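Local structure of probable ABC transporter phosphite binding protein PhnD1 (Prochlorococcus marinus str. MIT 9301, 5LQ5) at residues 28-31 against 32-36; 253-257 against 258-262. The protein binds inorganic phosphite strongly, and methylphosphonate and phosphate only very weakly, probably as the solute-binding component of an ABC transporter. All blocks are in the same frame, centred on the assembly; numbering follows the deposited sequence.

Contact 1: residues 28-31 against 32-36; sequences KELS and KQLDV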
loop_
_atom_site.group_PDB
_atom_site.type_symbol
_atom_site.label_atom_id
_atom_site.label_comp_id
_atom_site.label_asym_id
_atom_site.label_seq_id
_atom_site.Cartn_x
_atom_site.Cartn_y
_atom_site.Cartn_z
ATOM N N LYS A 28 9.688 13.029 -12.289
ATOM C CA LYS A 28 9.982 14.021 -13.335
ATOM C C LYS A 28 9.229 15.334 -13.099
ATOM O O LYS A 28 9.777 16.416 -13.286
ATOM C CB LYS A 28 9.713 13.457 -14.742
ATOM C CG LYS A 28 10.861 12.594 -15.265
ATOM C CD LYS A 28 10.529 11.968 -16.612
ATOM C CE LYS A 28 11.524 10.874 -16.994
ATOM N NZ LYS A 28 12.650 11.375 -17.825
ATOM N N GLU A 29 7.995 15.233 -12.646
ATOM C CA GLU A 29 7.176 16.410 -12.329
ATOM C C GLU A 29 7.748 17.144 -11.100
ATOM O O GLU A 29 7.873 18.361 -11.090
ATOM C CB GLU A 29 5.704 16.050 -12.113
ATOM C CG GLU A 29 4.770 17.251 -11.872
ATOM C CD GLU A 29 4.798 18.284 -13.004
ATOM O OE1 GLU A 29 5.067 17.917 -14.183
ATOM O OE2 GLU A 29 4.546 19.483 -12.711
ATOM N N LEU A 30 8.064 16.410 -10.042
ATOM C CA LEU A 30 8.734 17.037 -8.885
ATOM C C LEU A 30 10.014 17.765 -9.262
ATOM O O LEU A 30 10.278 18.881 -8.813
ATOM C CB LEU A 30 9.052 15.989 -7.794
ATOM C CG LEU A 30 8.099 16.001 -6.613
ATOM C CD1 LEU A 30 6.659 15.751 -7.042
ATOM C CD2 LEU A 30 8.579 14.945 -5.625
ATOM N N SER A 31 10.798 17.136 -10.122
ATOM C CA SER A 31 12.066 17.719 -10.535
ATOM C C SER A 31 11.860 19.047 -11.271
ATOM O O SER A 31 12.598 20.002 -11.068
ATOM C CB SER A 31 12.844 16.771 -11.432
ATOM O OG SER A 31 14.017 17.405 -11.904
ATOM N N LYS A 32 10.844 19.098 -12.122
ATOM C CA LYS A 32 10.525 20.338 -12.858
ATOM C C LYS A 32 10.115 21.479 -11.905
ATOM O O LYS A 32 10.587 22.607 -12.022
ATOM C CB LYS A 32 9.417 20.104 -13.871
ATOM C CG LYS A 32 9.871 19.399 -15.141
ATOM C CD LYS A 32 8.729 19.262 -16.135
ATOM C CE LYS A 32 9.070 18.270 -17.239
ATOM N NZ LYS A 32 7.892 17.954 -18.087
ATOM N N GLN A 33 9.237 21.165 -10.957
ATOM C CA GLN A 33 8.697 22.167 -10.024
ATOM C C GLN A 33 9.644 22.589 -8.914
ATOM O O GLN A 33 9.633 23.758 -8.500
ATOM C CB GLN A 33 7.399 21.710 -9.413
ATOM C CG GLN A 33 6.261 21.555 -10.408
ATOM C CD GLN A 33 4.883 21.624 -9.740
ATOM O OE1 GLN A 33 4.624 22.484 -8.887
ATOM N NE2 GLN A 33 4.009 20.684 -10.080
ATOM N N LEU A 34 10.426 21.647 -8.411
ATOM C CA LEU A 34 11.424 21.924 -7.349
ATOM C C LEU A 34 12.812 22.337 -7.817
ATOM O O LEU A 34 13.616 22.801 -7.016
ATOM C CB LEU A 34 11.582 20.703 -6.426
ATOM C CG LEU A 34 10.269 20.318 -5.749
ATOM C CD1 LEU A 34 10.396 18.951 -5.101
ATOM C CD2 LEU A 34 9.785 21.361 -4.756
ATOM N N ASP A 35 13.086 22.153 -9.102
ATOM C CA ASP A 35 14.393 22.511 -9.709
ATOM C C ASP A 35 15.547 21.782 -8.987
ATOM O O ASP A 35 16.567 22.364 -8.630
ATOM C CB ASP A 35 14.564 24.054 -9.658
ATOM C CG ASP A 35 15.970 24.542 -10.029
ATOM O OD1 ASP A 35 16.839 23.774 -10.498
ATOM O OD2 ASP A 35 16.221 25.732 -9.834
ATOM N N VAL A 36 15.359 20.492 -8.758
ATOM C CA VAL A 36 16.417 19.628 -8.229
ATOM C C VAL A 36 16.290 18.280 -8.952
ATOM O O VAL A 36 15.234 17.970 -9.526
ATOM C CB VAL A 36 16.354 19.426 -6.691
ATOM C CG1 VAL A 36 16.485 20.759 -5.946
ATOM C CG2 VAL A 36 15.067 18.709 -6.297
HETATM O O HOH W 1 6.660 16.318 -15.714
#
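Glu29 and Gln33 meet one turn apart near the C-terminal end of helix 16-34, the helix of a beta-alpha-beta unit that runs from strand 5-10 to strand 37-40. From CB, the Glu29 chain leaves with CG anti to the backbone N (chi1 -176°), which carries it along the helix toward Gln33; Glu29 CG and CD each lie 3.9 Å from Gln33 NE2. A bend at chi2 then turns the carboxylate, and its two oxygens serve different partners. Glu29 OE2 takes the amide N-H of Gln33 NE2 at 2.9 Å through its anti lone pair, with carboxylate and amide planes 69° apart; His240 of helix 238-246 also hydrogen-bonds OE2, so this oxygen has two partners. Glu29 OE1 accepts from a water at 2.7 Å, and the same water accepts from Lys32 NZ, bridging two charged groups whose own atoms do not touch.

On the buried side, Leu30 and Leu34 lie side by side, both against helix 222-231, with Leu30 CG 4.0 Å from Leu34 CD1; Leu34 N bonds Leu30 O at 2.8 Å. Asp35 is the first residue to leave helical phi/psi, with positive phi, and its N gives a weak bond to Ser31 O. Just beyond it, Ser31 OG donates to Val36 O at 2.7 Å, with the hydroxyl tilted 30° from the carbonyl plane.

Contact 2: residues 253-257 against 258-262; sequences IKAES and KQYKN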
loop_
_atom_site.group_PDB
_atom_site.type_symbol
_atom_site.label_atom_id
_atom_site.label_comp_id
_atom_site.label_asym_id
_atom_site.label_seq_id
_atom_site.Cartn_x
_atom_site.Cartn_y
_atom_site.Cartn_z
ATOM N N ILE A 253 -4.062 15.181 -0.601
ATOM C CA ILE A 253 -4.527 15.975 0.535
ATOM C C ILE A 253 -3.568 15.810 1.709
ATOM O O ILE A 253 -2.745 14.889 1.742
ATOM C CB ILE A 253 -5.951 15.561 0.996
ATOM C CG1 ILE A 253 -5.970 14.120 1.513
ATOM C CG2 ILE A 253 -6.948 15.734 -0.141
ATOM C CD1 ILE A 253 -7.260 13.764 2.223
ATOM N N LYS A 254 -3.722 16.682 2.689
ATOM C CA LYS A 254 -2.906 16.673 3.898
ATOM C C LYS A 254 -3.158 15.397 4.738
ATOM O O LYS A 254 -4.234 14.804 4.732
ATOM C CB LYS A 254 -3.154 17.910 4.777
ATOM C CG LYS A 254 -2.731 19.181 4.085
ATOM C CD LYS A 254 -2.891 20.382 4.979
ATOM C CE LYS A 254 -2.889 21.640 4.138
ATOM N NZ LYS A 254 -3.033 22.861 4.972
ATOM N N ALA A 255 -2.118 15.003 5.446
ATOM C CA ALA A 255 -2.158 13.844 6.320
ATOM C C ALA A 255 -1.312 14.139 7.530
ATOM O O ALA A 255 -0.260 14.760 7.404
ATOM C CB ALA A 255 -1.624 12.621 5.589
ATOM N N GLU A 256 -1.737 13.685 8.702
ATOM C CA GLU A 256 -0.926 13.861 9.911
ATOM C C GLU A 256 -0.724 12.538 10.638
ATOM O O GLU A 256 -1.530 11.616 10.489
ATOM C CB GLU A 256 -1.510 14.916 10.860
ATOM C CG GLU A 256 -2.952 14.716 11.275
ATOM C CD GLU A 256 -3.433 15.779 12.256
ATOM O OE1 GLU A 256 -2.742 16.807 12.426
ATOM O OE2 GLU A 256 -4.517 15.598 12.857
ATOM N N SER A 257 0.363 12.480 11.415
ATOM C CA SER A 257 0.775 11.276 12.167
ATOM C C SER A 257 -0.303 10.736 13.105
ATOM O O SER A 257 -0.421 9.536 13.246
ATOM C CB SER A 257 2.085 11.480 12.956
ATOM O OG SER A 257 1.943 12.423 13.991
ATOM N N LYS A 258 -1.057 11.642 13.731
ATOM C CA LYS A 258 -2.186 11.285 14.618
ATOM C C LYS A 258 -3.171 10.275 14.001
ATOM O O LYS A 258 -3.756 9.418 14.708
ATOM C CB LYS A 258 -2.976 12.542 15.028
ATOM C CG LYS A 258 -2.483 13.247 16.285
ATOM C CD LYS A 258 -2.891 14.721 16.323
ATOM C CE LYS A 258 -4.397 14.945 16.353
ATOM N NZ LYS A 258 -4.974 14.730 17.707
ATOM N N GLN A 259 -3.317 10.341 12.680
ATOM C CA GLN A 259 -4.387 9.584 12.018
ATOM C C GLN A 259 -4.065 8.075 11.966
ATOM O O GLN A 259 -4.967 7.256 11.752
ATOM C CB GLN A 259 -4.850 10.183 10.675
ATOM C CG GLN A 259 -4.074 9.846 9.430
ATOM C CD GLN A 259 -4.844 10.106 8.124
ATOM O OE1 GLN A 259 -5.757 10.918 8.040
ATOM N NE2 GLN A 259 -4.471 9.384 7.100
ATOM N N TYR A 260 -2.808 7.712 12.225
ATOM C CA TYR A 260 -2.373 6.305 12.096
ATOM C C TYR A 260 -2.355 5.553 13.438
ATOM O O TYR A 260 -1.838 4.452 13.531
ATOM C CB TYR A 260 -0.979 6.228 11.429
ATOM C CG TYR A 260 -1.037 6.874 10.072
ATOM C CD1 TYR A 260 -1.578 6.216 8.950
ATOM C CD2 TYR A 260 -0.687 8.209 9.945
ATOM C CE1 TYR A 260 -1.692 6.886 7.717
ATOM C CE2 TYR A 260 -0.818 8.879 8.761
ATOM C CZ TYR A 260 -1.312 8.240 7.662
ATOM O OH TYR A 260 -1.454 9.013 6.545
ATOM N N LYS A 261 -2.917 6.168 14.481
ATOM C CA LYS A 261 -3.014 5.568 15.822
ATOM C C LYS A 261 -3.654 4.177 15.839
ATOM O O LYS A 261 -3.143 3.251 16.461
ATOM C CB LYS A 261 -3.806 6.512 16.767
ATOM C CG LYS A 261 -3.808 6.137 18.236
ATOM C CD LYS A 261 -4.761 7.054 19.003
ATOM C CE LYS A 261 -5.141 6.526 20.382
ATOM N NZ LYS A 261 -6.269 5.543 20.377
ATOM N N ASN A 262 -4.758 4.041 15.124
ATOM C CA ASN A 262 -5.491 2.758 15.078
ATOM C C ASN A 262 -4.658 1.676 14.364
ATOM O O ASN A 262 -4.557 0.548 14.835
ATOM C CB ASN A 262 -6.855 2.942 14.420
ATOM C CG ASN A 262 -7.614 1.653 14.272
ATOM O OD1 ASN A 262 -8.074 1.041 15.258
ATOM N ND2 ASN A 262 -7.736 1.205 13.039
#
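The loop between strand 252-253, at an edge of the six-stranded sheet, and helix 261-269 enters that helix through a 3-10 turn, with Tyr260 at the N-cap position. Two i to i+3 backbone bonds define the turn: Gln259 N reaches Glu256 O at 3.1 Å, and Tyr260 N reaches Ser257 O at 3.2 Å. Both are nearly straight at the hydrogen (161° and 167°).

The Tyr260 side chain folds back over the preceding residues. Its CG is anti to the carbonyl carbon (chi1 -59°), which brings the ring edge near Ser257 O and sets Tyr260 CE2 3.3 Å from Glu256 O. At the far end of the ring, Tyr260 OH lies 3.7 Å from Ala255 CB. One face of the Tyr260 ring receives Gln259 CG, 3.5 Å above the plane and displaced toward the rim. Beyond the turn the ring stacks with His207 and touches Val69 and Arg72 of helix 65-74, while Gln259 NE2 donates to Gln83 OE1 on strand 79-84. An alanine in place of Tyr260 would probably leave His207 without its stacking partner and open a gap beside Ala255 and Gln259 CG.

On the exposed side, Glu256 and Lys258 run side by side, with Glu256 OE2 3.6 Å from Lys258 CE but 4.9 Å from Lys258 NZ; both side chains are poorly ordered. The chemistry thus divides in two: the opposite charges probably attract only loosely at the surface, whereas the backbone bonds and the buried ring probably do most to fix the shape of the turn.

Contact 1 precedes contact 2 along the chain, and the two do not touch: their centres are 26 Å apart and their nearest atoms about 13 Å. Their common framework is the six-stranded sheet, whose outermost strands are 37-40, which follows contact 1, and 252-253, which leads into contact 2. Contact 1 is also the more peripheral, centred about 24 Å from the centre of the chain against about 15 Å for contact 2. Contact 2 lies nearer the ligand site: the Tyr260 side chain is about 10 Å from the bound phosphite, and its neighbours Val204 and His207 flank the pocket residues Asp205 and Tyr206 in sequence.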